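Local coordinates for early 35 kDa protein (Autographa californica nucleopolyhedrovirus, PDB 1P35) that inhibits caspases and so blocks the apoptotic response of the insect host to viral infection, and also suppresses antiviral RNA interference, at residues 28-33 / 61-66; 39-44 / 151-156; 54-59 / 167-172. One frame throughout, in Å; residues are numbered along the deposited sequence.

From the N terminus, the first segments of the three contacts come in order, 28-33, 39-44 and 54-59, before any second segment. Interaction 1 then closes the shortest loop, 27 residues, when helix 62-74 turns back over strand 24-33. Interactions 2 and 3 close loops of 106 and 107 residues, as strands 148-154 and 164-170 return to pair with 42-48 and 52-55. No loop nests: every pair crosses. Interactions 1 and 2 touch where Tyr-29 and Asn-31 pack on Met-44, and Ile-33 on Val-42 and Leu-154. Interactions 1 and 3 meet through Val-28 with Ser-167 and Lys-58 and a probable Arg-65 to Asn-59 hydrogen bond; the nearest atoms of 2 and 3 are about 5 Å apart.

Interaction 1. Residues 28-33 / 61-66; sequences VYINKI and NLRDRI. With PO4 (phosphate ion), chain E.
Strand 28-33 and the first turn of the helix at 62-66 run almost perpendicular, their axes 93° apart and 10.1 Å from each other at closest approach, with Ile-30 opposite Arg-63 and no hydrogen bond between them. Val-28 divides its methyls between two partners: CG2 reaches Leu-62 CD2 tip to tip at 4.0 Å, and CG1 lies 4.2 Å from Ile-66 CD1. Ile-30 sends CD1 against the helix backbone, 4.0 Å from both CA and CB of Arg-63; its CG1 stands opposite the carbonyl carbon (chi1 -66°), leaving CG2 near the Arg-63 guanidinium, which it meets obliquely. This is helix-on-sheet packing: helix 62-74 covers residues of strand 24-33, while Leu-62 and Ile-66 also touch Arg-16 and Ile-14 of neighbouring strand 10-21. Beyond the apolar patch, Lys-32 NZ comes within 4.5 Å of Arg-63 NH2. That like-charge approach is probably eased by Asp-64, whose OD1 forms a salt bridge with Arg-63 NH1 at 2.6 Å, although the hydrogen bond within it is bent and weak. Arg-65 instead grips a phosphate ion, probably from the crystallisation liquor, edge-on, NE giving a 2.7 Å bond to O3 and NH2 a nearly straight one (175°) to O1.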
# COMPACT_ATOMS: atom_id res chain seq x y z
N VAL A 28 2.18 -16.24 11.01
CA VAL A 28 2.85 -15.23 10.24
C VAL A 28 3.27 -14.26 11.35
O VAL A 28 2.46 -13.87 12.24
CB VAL A 28 1.94 -14.55 9.19
CG1 VAL A 28 2.66 -13.32 8.61
CG2 VAL A 28 1.71 -15.48 8.02
N TYR A 29 4.55 -13.93 11.34
CA TYR A 29 5.08 -13.12 12.42
C TYR A 29 6.04 -12.17 11.72
O TYR A 29 6.98 -12.62 11.04
CB TYR A 29 5.82 -14.05 13.44
CG TYR A 29 6.23 -13.34 14.74
CD1 TYR A 29 7.29 -12.45 14.72
CD2 TYR A 29 5.51 -13.50 15.94
CE1 TYR A 29 7.65 -11.73 15.84
CE2 TYR A 29 5.87 -12.75 17.12
CZ TYR A 29 6.97 -11.85 17.02
OH TYR A 29 7.43 -11.07 18.08
N ILE A 30 5.79 -10.87 11.91
CA ILE A 30 6.54 -9.79 11.28
C ILE A 30 6.90 -8.74 12.34
O ILE A 30 6.05 -8.36 13.22
CB ILE A 30 5.66 -9.02 10.22
CG1 ILE A 30 5.30 -9.91 9.06
CG2 ILE A 30 6.36 -7.79 9.67
CD1 ILE A 30 3.76 -9.82 8.78
N ASN A 31 8.15 -8.28 12.30
CA ASN A 31 8.52 -7.19 13.23
C ASN A 31 9.59 -6.31 12.61
O ASN A 31 10.03 -6.56 11.48
CB ASN A 31 8.98 -7.70 14.61
CG ASN A 31 10.31 -8.47 14.59
OD1 ASN A 31 11.03 -8.52 13.58
ND2 ASN A 31 10.62 -9.12 15.71
N LYS A 32 9.98 -5.26 13.32
CA LYS A 32 11.01 -4.37 12.81
C LYS A 32 12.09 -4.06 13.80
O LYS A 32 11.86 -3.36 14.80
CB LYS A 32 10.37 -3.09 12.28
CG LYS A 32 11.34 -2.15 11.55
CD LYS A 32 10.59 -1.01 10.87
CE LYS A 32 9.55 -1.56 9.90
NZ LYS A 32 8.84 -0.52 9.14
N ILE A 33 13.29 -4.57 13.54
CA ILE A 33 14.45 -4.36 14.44
C ILE A 33 15.31 -3.15 14.08
O ILE A 33 15.69 -2.95 12.94
CB ILE A 33 15.31 -5.67 14.49
CG1 ILE A 33 14.46 -6.77 15.13
CG2 ILE A 33 16.63 -5.44 15.29
CD1 ILE A 33 15.07 -8.15 15.17
N ASN A 61 2.12 -8.19 0.32
CA ASN A 61 1.23 -7.25 0.96
C ASN A 61 0.54 -7.70 2.18
O ASN A 61 -0.18 -6.88 2.78
CB ASN A 61 0.17 -6.77 -0.00
CG ASN A 61 0.63 -5.60 -0.72
OD1 ASN A 61 1.64 -5.02 -0.32
ND2 ASN A 61 -0.09 -5.20 -1.78
N LEU A 62 0.74 -8.96 2.55
CA LEU A 62 0.06 -9.50 3.73
C LEU A 62 0.20 -8.66 5.01
O LEU A 62 -0.76 -8.47 5.77
CB LEU A 62 0.54 -10.90 4.02
CG LEU A 62 -0.33 -11.56 5.10
CD1 LEU A 62 -1.79 -11.44 4.66
CD2 LEU A 62 0.04 -13.04 5.27
N ARG A 63 1.42 -8.17 5.21
CA ARG A 63 1.77 -7.39 6.35
C ARG A 63 0.79 -6.24 6.58
O ARG A 63 0.24 -6.08 7.66
CB ARG A 63 3.18 -6.80 6.15
CG ARG A 63 3.45 -5.71 7.22
CD ARG A 63 4.74 -4.90 7.03
NE ARG A 63 5.05 -4.01 8.16
CZ ARG A 63 4.36 -2.92 8.52
NH1 ARG A 63 3.28 -2.55 7.84
NH2 ARG A 63 4.74 -2.21 9.58
N ASP A 64 0.59 -5.43 5.54
CA ASP A 64 -0.29 -4.27 5.63
C ASP A 64 -1.76 -4.67 5.66
O ASP A 64 -2.59 -3.93 6.18
CB ASP A 64 -0.04 -3.29 4.46
CG ASP A 64 1.27 -2.49 4.62
OD1 ASP A 64 1.74 -2.32 5.76
OD2 ASP A 64 1.80 -2.00 3.60
N ARG A 65 -2.10 -5.83 5.11
CA ARG A 65 -3.49 -6.24 5.14
C ARG A 65 -3.84 -6.71 6.55
O ARG A 65 -4.96 -6.51 7.00
CB ARG A 65 -3.82 -7.37 4.13
CG ARG A 65 -3.80 -6.97 2.66
CD ARG A 65 -4.69 -7.90 1.80
NE ARG A 65 -4.26 -9.29 1.82
CZ ARG A 65 -3.10 -9.72 1.33
NH1 ARG A 65 -2.27 -8.86 0.77
NH2 ARG A 65 -2.77 -10.99 1.39
N ILE A 66 -2.90 -7.35 7.25
CA ILE A 66 -3.17 -7.79 8.62
C ILE A 66 -3.42 -6.51 9.44
O ILE A 66 -4.46 -6.31 10.04
CB ILE A 66 -1.96 -8.54 9.21
CG1 ILE A 66 -1.75 -9.86 8.44
CG2 ILE A 66 -2.20 -8.84 10.71
CD1 ILE A 66 -0.44 -10.50 8.76
P PO4 E . -6.21 -12.43 2.73
O1 PO4 E . -4.80 -12.97 2.57
O2 PO4 E . -6.83 -12.95 4.01
O3 PO4 E . -6.22 -10.91 2.78
O4 PO4 E . -6.99 -12.88 1.49

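Interaction 2. Residues 39-44 / 151-156; sequences TKPVLM and VCVLKP
An antiparallel strand pair joins 42-44, at the start of strand 42-48, to 151-154, at the end of strand 148-154, the axes of these short segments approaching to 4.7 Å. Two hydrogen-bonded pairs, Val-42 with Leu-154 and Met-44 with Cys-152, flank the non-hydrogen-bonded pair Leu-43 with Val-153. Val-42 N bonds to Leu-154 O at 3.1 Å, and the return bond from Leu-154 N to Val-42 O is 2.9 Å. Met-44 N reaches Cys-152 O at 2.8 Å, and Cys-152 N meets Met-44 O at 2.7 Å. On the face carrying Val-42 and Leu-154 their CB atoms lie 3.8 Å apart; the same face bears Met-44 and Cys-152 and packs on Tyr-100 and Leu-166. On the other, Leu-43 and Val-153 lie side by side, and both touch His-121. Val-153 holds CG1 opposite its backbone N (chi1 -176°), which brings that methyl to 3.4 Å from Pro-41 CB, a tight contact. Past the paired residues, Pro-41 and Pro-156 lie alongside each other, CG to CD 3.9 Å. Four in-register backbone bonds fix the strand alignment, and the two prolines, which lack an amide N-H, extend the contact through ring carbons that pack on each other and on backbone carbonyl oxygens.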
# COMPACT_ATOMS: atom_id res chain seq x y z
N THR A 39 27.06 -7.79 15.16
CA THR A 39 27.99 -8.62 14.39
C THR A 39 27.54 -10.09 14.44
O THR A 39 27.96 -10.90 13.62
CB THR A 39 29.43 -8.47 14.95
OG1 THR A 39 29.44 -8.86 16.32
CG2 THR A 39 29.88 -7.02 14.85
N LYS A 40 26.67 -10.42 15.40
CA LYS A 40 26.13 -11.79 15.53
C LYS A 40 24.62 -11.81 15.26
O LYS A 40 23.97 -10.77 15.25
CB LYS A 40 26.45 -12.35 16.91
CG LYS A 40 27.96 -12.49 17.07
CD LYS A 40 28.38 -12.86 18.48
CE LYS A 40 29.90 -13.06 18.54
NZ LYS A 40 30.29 -13.44 19.93
N PRO A 41 24.04 -12.99 15.01
CA PRO A 41 22.60 -12.99 14.76
C PRO A 41 21.69 -12.67 15.97
O PRO A 41 22.10 -12.73 17.15
CB PRO A 41 22.35 -14.39 14.22
CG PRO A 41 23.81 -14.87 13.77
CD PRO A 41 24.58 -14.36 14.91
N VAL A 42 20.46 -12.31 15.62
CA VAL A 42 19.42 -12.04 16.59
C VAL A 42 18.72 -13.42 16.67
O VAL A 42 18.41 -14.03 15.64
CB VAL A 42 18.39 -11.00 16.03
CG1 VAL A 42 17.21 -10.86 16.97
CG2 VAL A 42 19.07 -9.66 15.81
N LEU A 43 18.52 -13.91 17.89
CA LEU A 43 17.81 -15.17 18.10
C LEU A 43 16.46 -14.78 18.75
O LEU A 43 16.42 -14.32 19.89
CB LEU A 43 18.59 -16.08 19.07
CG LEU A 43 20.10 -16.16 18.80
CD1 LEU A 43 20.76 -17.26 19.63
CD2 LEU A 43 20.31 -16.42 17.31
N MET A 44 15.38 -14.89 17.99
CA MET A 44 14.07 -14.59 18.53
C MET A 44 13.37 -15.93 18.76
O MET A 44 13.32 -16.76 17.88
CB MET A 44 13.26 -13.73 17.57
CG MET A 44 11.81 -13.55 18.04
SD MET A 44 10.80 -12.35 17.12
CE MET A 44 10.63 -13.12 15.48
N VAL A 151 12.40 -21.16 16.89
CA VAL A 151 13.70 -20.49 17.05
C VAL A 151 13.95 -19.74 15.75
O VAL A 151 14.08 -20.35 14.69
CB VAL A 151 14.81 -21.55 17.28
CG1 VAL A 151 16.16 -20.87 17.40
CG2 VAL A 151 14.47 -22.42 18.53
N CYS A 152 13.97 -18.42 15.82
CA CYS A 152 14.10 -17.60 14.63
C CYS A 152 15.44 -16.86 14.56
O CYS A 152 15.75 -16.11 15.47
CB CYS A 152 12.92 -16.66 14.63
SG CYS A 152 11.33 -17.65 14.96
N VAL A 153 16.23 -17.09 13.51
CA VAL A 153 17.55 -16.47 13.44
C VAL A 153 17.59 -15.38 12.39
O VAL A 153 17.10 -15.55 11.30
CB VAL A 153 18.70 -17.47 13.11
CG1 VAL A 153 20.04 -16.72 13.16
CG2 VAL A 153 18.73 -18.64 14.12
N LEU A 154 18.14 -14.23 12.76
CA LEU A 154 18.23 -13.14 11.83
C LEU A 154 19.70 -12.85 11.59
O LEU A 154 20.39 -12.41 12.50
CB LEU A 154 17.54 -11.90 12.39
CG LEU A 154 17.42 -10.71 11.43
CD1 LEU A 154 16.61 -11.16 10.23
CD2 LEU A 154 16.71 -9.50 12.11
N LYS A 155 20.17 -13.12 10.37
CA LYS A 155 21.55 -12.85 10.00
C LYS A 155 21.78 -11.37 10.26
O LYS A 155 20.90 -10.57 9.98
CB LYS A 155 21.79 -13.19 8.52
CG LYS A 155 21.67 -14.69 8.17
CD LYS A 155 22.06 -15.02 6.69
CE LYS A 155 22.03 -16.54 6.41
NZ LYS A 155 22.46 -16.91 5.02
N PRO A 156 22.95 -10.98 10.78
CA PRO A 156 23.42 -9.63 11.13
C PRO A 156 23.57 -8.49 10.11
O PRO A 156 23.53 -7.30 10.49
CB PRO A 156 24.76 -9.91 11.81
CG PRO A 156 25.24 -11.09 11.06
CD PRO A 156 24.00 -11.95 11.14

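Interaction 3. Residues 54-59 / 167-172; sequences SVTRKN and SFEYNP. With PO4 (phosphate ion), chain D.
Segments 54-59 and 167-172 meet as antiparallel strand ends whose touching parts point 134° apart, so pairing is brief: Ser-54 with Glu-169 as a hydrogen-bonded pair, and Val-55 with Phe-168 as a non-hydrogen-bonded one, their CA atoms only 3.8 Å apart. They belong to the antiparallel pairing of strands 52-55 and 164-170. Glu-169 N bonds to Ser-54 O at 2.8 Å. At the other end Thr-56 N reaches Ser-167 O at 3.0 Å, but from above the carbonyl plane, 54° out of it, in keeping with a chain that is leaving the strand.

Ser-167 turns its CB toward the other segment and, with OG set between its own backbone N and carbonyl carbon (chi1 51°), faces both oxygens of Thr-56: OG lies 2.9 Å from the carbonyl O, a weak bond, and 3.1 Å from OG1. The Thr-56 methyl CG2 crosses the Glu-169 side chain at about a right angle, 3.6 Å from OE2; the other carboxylate oxygen, OE1, forms a salt bridge with Arg-53. On the opposite face, Val-55 CG1 touches Phe-168 CB, though the ring itself extends clear of segment 54-59.

Arg-57 turns CB away from segment 167-172; its backbone N is hydrogen-bonded to Glu-257 of the second subunit, and its NH2 to Ser-82 O of that subunit. Lys-58 holds CG opposite its own carbonyl carbon, which places CG 3.6 Å from Ser-167 OG, and bends at the second and third torsions carry the chain on toward a phosphate ion, probably from the crystallisation liquor. That ion is also held by Arg-16 and by Arg-79 of the second subunit, and Glu-26 is shared between Thr-56 OG1, by a hydrogen bond, and Lys-58 NZ, by a salt bridge. Lys-58 NZ bonds to phosphate O1 at 2.8 Å.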
# COMPACT_ATOMS: atom_id res chain seq x y z
N SER A 54 6.50 -26.91 8.14
CA SER A 54 7.19 -26.31 7.01
C SER A 54 7.04 -24.80 7.07
O SER A 54 6.19 -24.30 7.78
CB SER A 54 6.68 -26.86 5.68
OG SER A 54 5.31 -26.67 5.52
N VAL A 55 7.92 -24.08 6.37
CA VAL A 55 7.86 -22.62 6.34
C VAL A 55 7.07 -22.27 5.12
O VAL A 55 7.10 -23.00 4.13
CB VAL A 55 9.24 -21.99 6.16
CG1 VAL A 55 10.09 -22.15 7.43
CG2 VAL A 55 9.93 -22.70 5.00
N THR A 56 6.40 -21.14 5.15
CA THR A 56 5.64 -20.77 3.99
C THR A 56 6.13 -19.43 3.47
O THR A 56 7.02 -18.81 4.06
CB THR A 56 4.15 -20.73 4.35
OG1 THR A 56 3.93 -19.80 5.45
CG2 THR A 56 3.69 -22.10 4.78
N ARG A 57 5.62 -19.02 2.32
CA ARG A 57 5.97 -17.74 1.70
C ARG A 57 4.64 -17.04 1.49
O ARG A 57 3.70 -17.63 0.93
CB ARG A 57 6.70 -17.94 0.36
CG ARG A 57 7.16 -16.65 -0.42
CD ARG A 57 8.10 -15.77 0.39
NE ARG A 57 8.83 -14.74 -0.38
CZ ARG A 57 8.29 -13.70 -1.03
NH1 ARG A 57 6.98 -13.49 -1.05
NH2 ARG A 57 9.10 -12.84 -1.64
N LYS A 58 4.53 -15.81 1.97
CA LYS A 58 3.30 -15.05 1.81
C LYS A 58 3.56 -13.97 0.80
O LYS A 58 4.71 -13.64 0.51
CB LYS A 58 2.86 -14.43 3.16
CG LYS A 58 2.92 -15.40 4.31
CD LYS A 58 2.15 -16.72 4.07
CE LYS A 58 0.68 -16.50 3.80
NZ LYS A 58 0.03 -17.83 3.60
N ASN A 59 2.47 -13.39 0.29
CA ASN A 59 2.57 -12.33 -0.71
C ASN A 59 3.10 -11.07 -0.04
O ASN A 59 2.98 -10.93 1.18
CB ASN A 59 1.18 -12.11 -1.37
CG ASN A 59 0.19 -11.35 -0.48
OD1 ASN A 59 0.33 -10.15 -0.29
ND2 ASN A 59 -0.81 -12.04 0.02
N SER A 167 7.06 -17.06 8.42
CA SER A 167 5.77 -17.70 8.42
C SER A 167 6.00 -19.21 8.31
O SER A 167 6.93 -19.65 7.67
CB SER A 167 4.89 -17.18 7.28
OG SER A 167 5.55 -17.24 6.02
N PHE A 168 5.14 -19.99 8.95
CA PHE A 168 5.32 -21.42 8.90
C PHE A 168 4.02 -22.10 9.34
O PHE A 168 3.15 -21.46 9.96
CB PHE A 168 6.52 -21.81 9.80
CG PHE A 168 6.32 -21.47 11.29
CD1 PHE A 168 5.34 -22.12 12.04
CD2 PHE A 168 7.07 -20.46 11.89
CE1 PHE A 168 5.09 -21.74 13.39
CE2 PHE A 168 6.84 -20.07 13.22
CZ PHE A 168 5.83 -20.72 13.97
N GLU A 169 3.85 -23.36 8.95
CA GLU A 169 2.69 -24.13 9.38
C GLU A 169 3.12 -25.06 10.50
O GLU A 169 4.25 -25.56 10.52
CB GLU A 169 2.10 -24.97 8.25
CG GLU A 169 1.21 -24.19 7.34
CD GLU A 169 0.85 -24.95 6.10
OE1 GLU A 169 0.52 -26.13 6.23
OE2 GLU A 169 0.86 -24.36 5.00
N TYR A 170 2.23 -25.27 11.45
CA TYR A 170 2.54 -26.18 12.53
C TYR A 170 1.29 -27.02 12.85
O TYR A 170 0.16 -26.72 12.37
CB TYR A 170 3.04 -25.41 13.76
CG TYR A 170 2.03 -24.42 14.33
CD1 TYR A 170 1.65 -23.29 13.64
CD2 TYR A 170 1.46 -24.63 15.60
CE1 TYR A 170 0.72 -22.38 14.18
CE2 TYR A 170 0.53 -23.73 16.15
CZ TYR A 170 0.16 -22.63 15.45
OH TYR A 170 -0.90 -21.89 15.90
N ASN A 171 1.50 -28.06 13.65
CA ASN A 171 0.44 -28.99 14.07
C ASN A 171 0.18 -28.82 15.57
O ASN A 171 0.84 -29.42 16.40
CB ASN A 171 0.91 -30.39 13.73
CG ASN A 171 1.10 -30.56 12.27
OD1 ASN A 171 2.21 -30.83 11.78
ND2 ASN A 171 0.01 -30.34 11.51
N PRO A 172 -0.86 -28.06 15.93
CA PRO A 172 -1.26 -27.76 17.32
C PRO A 172 -1.48 -28.98 18.19
O PRO A 172 -2.15 -29.94 17.79
CB PRO A 172 -2.56 -26.97 17.15
CG PRO A 172 -2.47 -26.44 15.72
CD PRO A 172 -1.88 -27.59 14.98
P PO4 D . -3.32 -16.23 2.46
O1 PO4 D . -2.74 -17.28 3.40
O2 PO4 D . -2.98 -16.62 1.04
O3 PO4 D . -4.83 -16.13 2.62
O4 PO4 D . -2.71 -14.90 2.83